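Local coordinates for protein UDP-N-acetylenolpyruvoylglucosamine reductase (PDB 3TX1) that reduces UDP-N-acetyl-enolpyruvoylglucosamine to UDP-N-acetylmuramate with NADPH, using bound FAD, in a step of bacterial peptidoglycan biosynthesis, at residues A[244-258]-A[303-315]. Sequence-based numbering, arbitrary orientation.
Sequences SVFKRPPGHFAGKLI and VREKFDVELETEV. With SO4 (sulfate ion), chain F.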
ATOM      1  N   SER A 244       7.897  -1.975   7.047  1.00 37.58           N
ATOM      2  CA  SER A 244       8.188  -2.044   8.423  1.00 38.89           C
ATOM      3  C   SER A 244       6.855  -2.617   8.917  1.00 35.15           C
ATOM      4  O   SER A 244       5.807  -2.056   8.658  1.00 37.91           O
ATOM      5  CB  SER A 244       8.439  -0.636   8.952  1.00 44.70           C
ATOM      6  OG  SER A 244       9.303  -0.641  10.077  1.00 59.62           O
ATOM      7  N   VAL A 245       6.902  -3.773   9.559  1.00 31.27           N
ATOM      8  CA  VAL A 245       5.722  -4.450  10.076  1.00 30.46           C
ATOM      9  C   VAL A 245       4.992  -3.716  11.229  1.00 31.14           C
ATOM     10  O   VAL A 245       3.798  -3.819  11.345  1.00 32.63           O
ATOM     11  CB  VAL A 245       6.097  -5.911  10.512  1.00 29.72           C
ATOM     12  CG1 VAL A 245       5.010  -6.539  11.367  1.00 31.43           C
ATOM     13  CG2 VAL A 245       6.359  -6.811   9.315  1.00 28.52           C
ATOM     14  N   PHE A 246       5.698  -2.972  12.073  1.00 32.15           N
ATOM     15  CA  PHE A 246       5.071  -2.361  13.256  1.00 32.74           C
ATOM     16  C   PHE A 246       5.150  -0.840  13.349  1.00 33.55           C
ATOM     17  O   PHE A 246       6.096  -0.247  12.890  1.00 35.98           O
ATOM     18  CB  PHE A 246       5.725  -2.933  14.537  1.00 31.73           C
ATOM     19  CG  PHE A 246       5.521  -4.412  14.722  1.00 29.95           C
ATOM     20  CD1 PHE A 246       6.492  -5.312  14.338  1.00 28.82           C
ATOM     21  CD2 PHE A 246       4.338  -4.904  15.270  1.00 31.23           C
ATOM     22  CE1 PHE A 246       6.290  -6.669  14.504  1.00 29.03           C
ATOM     23  CE2 PHE A 246       4.116  -6.261  15.437  1.00 29.09           C
ATOM     24  CZ  PHE A 246       5.098  -7.148  15.058  1.00 29.45           C
ATOM     25  N   LYS A 247       4.186  -0.209  14.004  1.00 34.76           N
ATOM     26  CA  LYS A 247       4.280   1.227  14.241  1.00 37.35           C
ATOM     27  C   LYS A 247       5.420   1.427  15.236  1.00 39.59           C
ATOM     28  O   LYS A 247       5.855   0.490  15.889  1.00 39.32           O
ATOM     29  CB  LYS A 247       2.973   1.768  14.831  1.00 38.74           C
ATOM     30  CG  LYS A 247       1.741   1.328  14.063  1.00 40.29           C
ATOM     31  CD  LYS A 247       0.442   1.898  14.619  1.00 43.66           C
ATOM     32  CE  LYS A 247      -0.720   1.601  13.672  1.00 44.36           C
ATOM     33  NZ  LYS A 247      -1.931   2.420  13.969  1.00 48.24           N
ATOM     34  N   ARG A 248       5.917   2.638  15.378  1.00 45.89           N
ATOM     35  CA  ARG A 248       7.006   2.828  16.323  1.00 51.39           C
ATOM     36  C   ARG A 248       6.434   3.089  17.737  1.00 53.79           C
ATOM     37  O   ARG A 248       5.691   4.054  17.952  1.00 53.12           O
ATOM     38  CB  ARG A 248       7.961   3.926  15.840  1.00 55.94           C
ATOM     39  CG  ARG A 248       9.265   4.040  16.623  1.00 64.65           C
ATOM     40  CD  ARG A 248       9.993   5.357  16.334  1.00 73.85           C
ATOM     41  NE  ARG A 248      10.933   5.402  15.187  1.00 77.92           N
ATOM     42  CZ  ARG A 248      10.619   5.356  13.883  1.00 77.26           C
ATOM     43  NH1 ARG A 248       9.366   5.152  13.481  1.00 74.68           N
ATOM     44  NH2 ARG A 248      11.583   5.458  12.966  1.00 73.30           N
ATOM     45  N   PRO A 249       6.809   2.236  18.686  1.00 53.45           N
ATOM     46  CA  PRO A 249       6.402   2.410  20.083  1.00 55.41           C
ATOM     47  C   PRO A 249       7.068   3.638  20.697  1.00 64.69           C
ATOM     48  O   PRO A 249       8.259   3.865  20.483  1.00 64.70           O
ATOM     49  CB  PRO A 249       6.920   1.139  20.755  1.00 49.86           C
ATOM     50  CG  PRO A 249       8.092   0.734  19.928  1.00 49.09           C
ATOM     51  CD  PRO A 249       7.745   1.111  18.516  1.00 48.79           C
ATOM     52  N   PRO A 250       6.301   4.419  21.449  1.00 70.76           N
ATOM     53  CA  PRO A 250       6.811   5.649  22.063  1.00 73.71           C
ATOM     54  C   PRO A 250       8.271   5.459  22.468  1.00 73.87           C
ATOM     55  O   PRO A 250       8.573   4.624  23.320  1.00 68.60           O
ATOM     56  CB  PRO A 250       5.887   5.842  23.268  1.00 76.73           C
ATOM     57  CG  PRO A 250       4.610   5.189  22.864  1.00 75.31           C
ATOM     58  CD  PRO A 250       5.004   4.010  22.018  1.00 70.21           C
ATOM     59  N   GLY A 251       9.163   6.238  21.861  1.00 75.31           N
ATOM     60  CA  GLY A 251      10.559   6.275  22.255  1.00 80.42           C
ATOM     61  C   GLY A 251      11.337   4.979  22.182  1.00 80.49           C
ATOM     62  O   GLY A 251      12.160   4.673  23.035  1.00 79.84           O
ATOM     63  N   HIS A 252      11.071   4.205  21.147  1.00 74.26           N
ATOM     64  CA  HIS A 252      11.740   2.960  20.970  1.00 66.34           C
ATOM     65  C   HIS A 252      11.795   2.774  19.535  1.00 61.64           C
ATOM     66  O   HIS A 252      10.953   3.296  18.809  1.00 60.42           O
ATOM     67  CB  HIS A 252      10.889   1.858  21.510  1.00 63.85           C
ATOM     68  CG  HIS A 252      11.248   1.438  22.891  1.00 66.24           C
ATOM     69  ND1 HIS A 252      12.455   1.005  23.209  1.00 66.10           N
ATOM     70  CD2 HIS A 252      10.491   1.366  24.037  1.00 66.07           C
ATOM     71  CE1 HIS A 252      12.481   0.685  24.500  1.00 67.34           C
ATOM     72  NE2 HIS A 252      11.279   0.906  25.002  1.00 69.79           N
ATOM     73  N   PHE A 253      12.738   1.996  19.064  1.00 56.40           N
ATOM     74  CA  PHE A 253      12.643   1.634  17.668  1.00 51.79           C
ATOM     75  C   PHE A 253      12.068   0.237  17.585  1.00 46.28           C
ATOM     76  O   PHE A 253      12.399  -0.613  18.405  1.00 47.13           O
ATOM     77  CB  PHE A 253      13.978   1.805  16.948  1.00 49.83           C
ATOM     78  CG  PHE A 253      14.204   3.204  16.516  1.00 51.80           C
ATOM     79  CD1 PHE A 253      14.785   4.118  17.370  1.00 55.81           C
ATOM     80  CD2 PHE A 253      13.740   3.639  15.285  1.00 51.54           C
ATOM     81  CE1 PHE A 253      14.941   5.438  16.991  1.00 57.70           C
ATOM     82  CE2 PHE A 253      13.890   4.959  14.902  1.00 54.98           C
ATOM     83  CZ  PHE A 253      14.490   5.861  15.756  1.00 57.12           C
ATOM     84  N   ALA A 254      11.140   0.019  16.664  1.00 42.62           N
ATOM     85  CA  ALA A 254      10.592  -1.318  16.474  1.00 39.66           C
ATOM     86  C   ALA A 254      11.734  -2.317  16.283  1.00 40.43           C
ATOM     87  O   ALA A 254      11.920  -3.254  17.081  1.00 41.28           O
ATOM     88  CB  ALA A 254       9.709  -1.335  15.257  1.00 39.37           C
ATOM     89  N   GLY A 255      12.536  -2.072  15.249  1.00 38.76           N
ATOM     90  CA  GLY A 255      13.649  -2.939  14.916  1.00 37.25           C
ATOM     91  C   GLY A 255      14.544  -3.243  16.088  1.00 39.03           C
ATOM     92  O   GLY A 255      14.952  -4.391  16.284  1.00 38.31           O
ATOM     93  N   LYS A 256      14.839  -2.219  16.882  1.00 40.58           N
ATOM     94  CA  LYS A 256      15.798  -2.382  17.961  1.00 41.49           C
ATOM     95  C   LYS A 256      15.240  -3.302  19.000  1.00 39.35           C
ATOM     96  O   LYS A 256      15.964  -4.165  19.476  1.00 40.24           O
ATOM     97  CB  LYS A 256      16.183  -1.049  18.585  1.00 46.60           C
ATOM     98  CG  LYS A 256      17.448  -1.078  19.427  1.00 53.32           C
ATOM     99  CD  LYS A 256      18.696  -1.297  18.565  1.00 58.98           C
ATOM    100  CE  LYS A 256      19.955  -0.712  19.205  1.00 66.24           C
ATOM    101  NZ  LYS A 256      20.271  -1.306  20.536  1.00 72.46           N
ATOM    102  N   LEU A 257      13.963  -3.118  19.361  1.00 37.00           N
ATOM    103  CA  LEU A 257      13.300  -3.992  20.342  1.00 35.43           C
ATOM    104  C   LEU A 257      13.318  -5.444  19.846  1.00 33.83           C
ATOM    105  O   LEU A 257      13.707  -6.386  20.544  1.00 33.71           O
ATOM    106  CB  LEU A 257      11.849  -3.586  20.496  1.00 34.95           C
ATOM    107  CG  LEU A 257      11.435  -2.471  21.441  1.00 37.53           C
ATOM    108  CD1 LEU A 257       9.970  -2.192  21.183  1.00 36.64           C
ATOM    109  CD2 LEU A 257      11.638  -2.898  22.883  1.00 38.44           C
ATOM    110  N   ILE A 258      12.898  -5.612  18.605  1.00 30.64           N
ATOM    111  CA  ILE A 258      12.849  -6.911  18.060  1.00 28.85           C
ATOM    112  C   ILE A 258      14.233  -7.539  18.170  1.00 30.28           C
ATOM    113  O   ILE A 258      14.387  -8.643  18.705  1.00 31.45           O
ATOM    114  CB  ILE A 258      12.302  -6.858  16.630  1.00 26.74           C
ATOM    115  CG1 ILE A 258      10.898  -6.280  16.701  1.00 26.19           C
ATOM    116  CG2 ILE A 258      12.303  -8.238  16.012  1.00 24.84           C
ATOM    117  CD1 ILE A 258      10.119  -6.234  15.395  1.00 25.67           C
ATOM    118  N   VAL A 303       8.231  -9.833  22.518  1.00 28.15           N
ATOM    119  CA  VAL A 303       8.631  -8.511  22.909  1.00 29.67           C
ATOM    120  C   VAL A 303       7.941  -8.057  24.164  1.00 33.17           C
ATOM    121  O   VAL A 303       8.573  -7.422  25.004  1.00 35.88           O
ATOM    122  CB  VAL A 303       8.449  -7.484  21.793  1.00 27.29           C
ATOM    123  CG1 VAL A 303       8.711  -6.096  22.328  1.00 27.65           C
ATOM    124  CG2 VAL A 303       9.413  -7.830  20.682  1.00 25.54           C
ATOM    125  N   ARG A 304       6.664  -8.387  24.324  1.00 34.84           N
ATOM    126  CA  ARG A 304       5.976  -7.877  25.487  1.00 38.84           C
ATOM    127  C   ARG A 304       6.430  -8.640  26.747  1.00 42.12           C
ATOM    128  O   ARG A 304       6.281  -8.172  27.879  1.00 46.11           O
ATOM    129  CB  ARG A 304       4.466  -7.814  25.265  1.00 39.44           C
ATOM    130  CG  ARG A 304       3.643  -8.867  25.930  1.00 44.45           C
ATOM    131  CD  ARG A 304       2.139  -8.632  25.721  1.00 51.35           C
ATOM    132  NE  ARG A 304       1.599  -9.368  24.565  1.00 54.43           N
ATOM    133  CZ  ARG A 304       1.431  -8.871  23.338  1.00 54.89           C
ATOM    134  NH1 ARG A 304       0.935  -9.658  22.371  1.00 52.80           N
ATOM    135  NH2 ARG A 304       1.735  -7.597  23.076  1.00 48.15           N
ATOM    136  N   GLU A 305       7.056  -9.793  26.554  1.00 41.19           N
ATOM    137  CA  GLU A 305       7.523 -10.538  27.703  1.00 43.77           C
ATOM    138  C   GLU A 305       8.844 -10.047  28.216  1.00 45.96           C
ATOM    139  O   GLU A 305       9.059 -10.047  29.415  1.00 52.45           O
ATOM    140  CB  GLU A 305       7.550 -12.024  27.428  1.00 42.07           C
ATOM    141  CG  GLU A 305       6.155 -12.597  27.353  1.00 41.52           C
ATOM    142  CD  GLU A 305       6.134 -14.035  26.874  1.00 43.52           C
ATOM    143  OE1 GLU A 305       7.212 -14.703  26.847  1.00 42.91           O
ATOM    144  OE2 GLU A 305       5.020 -14.498  26.513  1.00 43.56           O
ATOM    145  N   LYS A 306       9.708  -9.586  27.322  1.00 46.03           N
ATOM    146  CA  LYS A 306      11.024  -9.093  27.712  1.00 48.51           C
ATOM    147  C   LYS A 306      11.027  -7.633  28.104  1.00 50.17           C
ATOM    148  O   LYS A 306      11.835  -7.237  28.918  1.00 55.39           O
ATOM    149  CB  LYS A 306      12.024  -9.232  26.568  1.00 49.41           C
ATOM    150  CG  LYS A 306      12.060 -10.590  25.884  1.00 49.66           C
ATOM    151  CD  LYS A 306      12.697 -11.682  26.723  1.00 52.14           C
ATOM    152  CE  LYS A 306      12.853 -12.940  25.888  1.00 52.11           C
ATOM    153  NZ  LYS A 306      13.701 -12.761  24.674  1.00 48.43           N
ATOM    154  N   PHE A 307      10.147  -6.822  27.526  1.00 49.43           N
ATOM    155  CA  PHE A 307      10.183  -5.371  27.777  1.00 50.38           C
ATOM    156  C   PHE A 307       8.846  -4.723  28.130  1.00 49.19           C
ATOM    157  O   PHE A 307       8.784  -3.540  28.418  1.00 49.08           O
ATOM    158  CB  PHE A 307      10.786  -4.633  26.561  1.00 50.95           C
ATOM    159  CG  PHE A 307      12.173  -5.088  26.199  1.00 53.85           C
ATOM    160  CD1 PHE A 307      12.385  -5.900  25.081  1.00 54.03           C
ATOM    161  CD2 PHE A 307      13.269  -4.733  26.985  1.00 57.78           C
ATOM    162  CE1 PHE A 307      13.665  -6.348  24.753  1.00 57.91           C
ATOM    163  CE2 PHE A 307      14.552  -5.177  26.658  1.00 60.64           C
ATOM    164  CZ  PHE A 307      14.752  -5.986  25.541  1.00 58.85           C
ATOM    165  N   ASP A 308       7.774  -5.491  28.090  1.00 47.67           N
ATOM    166  CA  ASP A 308       6.455  -4.935  28.378  1.00 48.15           C
ATOM    167  C   ASP A 308       6.068  -3.815  27.434  1.00 45.45           C
ATOM    168  O   ASP A 308       5.553  -2.783  27.874  1.00 47.58           O
ATOM    169  CB  ASP A 308       6.355  -4.404  29.804  1.00 52.32           C
ATOM    170  CG  ASP A 308       4.943  -3.908  30.133  1.00 57.26           C
ATOM    171  OD1 ASP A 308       3.958  -4.409  29.512  1.00 56.42           O
ATOM    172  OD2 ASP A 308       4.817  -3.015  31.007  1.00 60.87           O
ATOM    173  N   VAL A 309       6.311  -4.012  26.147  1.00 68.15           N
ATOM    174  CA  VAL A 309       5.982  -3.001  25.183  1.00 65.62           C
ATOM    175  C   VAL A 309       5.078  -3.647  24.154  1.00 63.00           C
ATOM    176  O   VAL A 309       5.371  -4.749  23.693  1.00 59.91           O
ATOM    177  CB  VAL A 309       7.256  -2.460  24.509  1.00 63.30           C
ATOM    178  CG1 VAL A 309       6.917  -1.382  23.489  1.00 63.29           C
ATOM    179  CG2 VAL A 309       8.250  -1.935  25.534  1.00 65.16           C
ATOM    180  N   GLU A 310       3.986  -2.952  23.809  1.00 64.21           N
ATOM    181  CA  GLU A 310       2.992  -3.384  22.815  1.00 61.94           C
ATOM    182  C   GLU A 310       3.376  -3.012  21.401  1.00 58.11           C
ATOM    183  O   GLU A 310       3.262  -1.844  21.012  1.00 59.22           O
ATOM    184  CB  GLU A 310       1.655  -2.697  23.065  1.00 65.43           C
ATOM    185  CG  GLU A 310       0.911  -3.118  24.307  1.00 70.69           C
ATOM    186  CD  GLU A 310       0.277  -4.495  24.206  1.00 70.79           C
ATOM    187  OE1 GLU A 310      -0.801  -4.700  24.856  1.00 74.58           O
ATOM    188  OE2 GLU A 310       0.842  -5.350  23.477  1.00 66.71           O
ATOM    189  N   LEU A 311       3.793  -3.978  20.600  1.00 54.13           N
ATOM    190  CA  LEU A 311       4.083  -3.644  19.216  1.00 50.66           C
ATOM    191  C   LEU A 311       2.789  -3.744  18.454  1.00 50.76           C
ATOM    192  O   LEU A 311       2.148  -4.782  18.447  1.00 51.16           O
ATOM    193  CB  LEU A 311       5.155  -4.545  18.619  1.00 47.04           C
ATOM    194  CG  LEU A 311       6.581  -4.273  19.076  1.00 46.13           C
ATOM    195  CD1 LEU A 311       7.488  -5.381  18.590  1.00 43.37           C
ATOM    196  CD2 LEU A 311       7.075  -2.919  18.589  1.00 46.26           C
ATOM    197  N   GLU A 312       2.368  -2.649  17.853  1.00 51.20           N
ATOM    198  CA  GLU A 312       1.132  -2.669  17.105  1.00 51.93           C
ATOM    199  C   GLU A 312       1.460  -2.659  15.645  1.00 49.36           C
ATOM    200  O   GLU A 312       2.411  -1.983  15.214  1.00 48.83           O
ATOM    201  CB  GLU A 312       0.245  -1.530  17.565  1.00 55.26           C
ATOM    202  CG  GLU A 312      -0.025  -1.748  19.050  1.00 59.51           C
ATOM    203  CD  GLU A 312      -0.904  -0.714  19.726  1.00 64.43           C
ATOM    204  OE1 GLU A 312      -1.118   0.393  19.135  1.00 64.75           O
ATOM    205  OE2 GLU A 312      -1.364  -1.028  20.871  1.00 67.61           O
ATOM    206  N   THR A 313       0.745  -3.463  14.881  1.00 48.51           N
ATOM    207  CA  THR A 313       1.073  -3.567  13.476  1.00 47.26           C
ATOM    208  C   THR A 313       0.810  -2.255  12.711  1.00 48.71           C
ATOM    209  O   THR A 313      -0.141  -1.527  12.997  1.00 51.96           O
ATOM    210  CB  THR A 313       0.288  -4.703  12.804  1.00 46.37           C
ATOM    211  OG1 THR A 313      -1.096  -4.520  13.069  1.00 48.64           O
ATOM    212  CG2 THR A 313       0.680  -6.045  13.344  1.00 46.09           C
ATOM    213  N   GLU A 314       1.696  -1.929  11.787  1.00 48.45           N
ATOM    214  CA  GLU A 314       1.488  -0.822  10.886  1.00 50.08           C
ATOM    215  C   GLU A 314       0.782  -1.444   9.684  1.00 47.92           C
ATOM    216  O   GLU A 314      -0.278  -0.983   9.285  1.00 49.89           O
ATOM    217  CB  GLU A 314       2.825  -0.139  10.538  1.00 53.39           C
ATOM    218  CG  GLU A 314       2.976   0.518   9.153  1.00 57.49           C
ATOM    219  CD  GLU A 314       2.151   1.789   8.912  1.00 63.33           C
ATOM    220  OE1 GLU A 314       2.571   2.643   8.078  1.00 67.70           O
ATOM    221  OE2 GLU A 314       1.080   1.951   9.529  1.00 66.89           O
ATOM    222  N   VAL A 315       1.346  -2.520   9.152  1.00 45.47           N
ATOM    223  CA  VAL A 315       0.774  -3.266   8.039  1.00 44.62           C
ATOM    224  C   VAL A 315      -0.703  -3.693   8.288  1.00 46.45           C
ATOM    225  O   VAL A 315      -1.068  -4.087   9.415  1.00 47.58           O
ATOM    226  CB  VAL A 315       1.645  -4.510   7.810  1.00 44.49           C
ATOM    227  CG1 VAL A 315       1.482  -5.501   8.968  1.00 45.12           C
ATOM    228  CG2 VAL A 315       1.284  -5.192   6.510  1.00 45.65           C
TER
HETATM  229  S   SO4 F 303      12.381   1.105  13.089  1.00 71.35           S
HETATM  230  O1  SO4 F 303      12.524   2.021  11.933  1.00 69.87           O
HETATM  231  O2  SO4 F 303      13.725   0.699  13.574  1.00 72.19           O
HETATM  232  O3  SO4 F 303      11.624   1.757  14.188  1.00 72.34           O
HETATM  233  O4  SO4 F 303      11.624  -0.099  12.663  1.00 68.04           O
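L311 meets F246, P249, L257 and I258 through CB and its two methyl groups. Its CB sits over one face of the F246 ring, 3.9 Å from the centroid, in a CH-pi contact. With CG anti to the carbonyl carbon (chi1 -74°), the two side chains cross at about a right angle: CD1 lies above the ring centre and reaches I258 CG1 at 4.0 Å, while CD2 meets L257 CD1 and P249 CG. V245 CG1 covers the other ring face near its rim, and E312 O lies at the ring edge. Farther along, L257 parts its methyls, CD1 touching V309 CG1 at 3.9 Å and CD2 lying 3.8 Å from F307 CD1 as these side chains run past one another oppositely.

Within the C-terminal domain of MurB, this apolar seam runs into a single antiparallel bridge, with F246 and T313 as its non-hydrogen-bonded pair. E314 N donates to V245 O at 2.9 Å, tilted 32° from the carbonyl plane; K247 N reaches E312 O at 2.8 Å with a C=O...N angle of 170°. The bridge thereby ties together the backbones beside S244, the predicted proton donor, and E314, also predicted catalytic. E314 touches R194, a third predicted active-site residue; its OE1 hydrogen-bonds a glycerol, and its side chain lies about 5 Å from the FAD (nearest atoms). At the start of helix 254-258, where F253 is the N-cap, A254 N and G255 N make weak hydrogen bonds to a sulfate, probably from the crystallisation liquor; R248 turns a guanidinium face toward sulfate O3, 3.7 Å from its CZ.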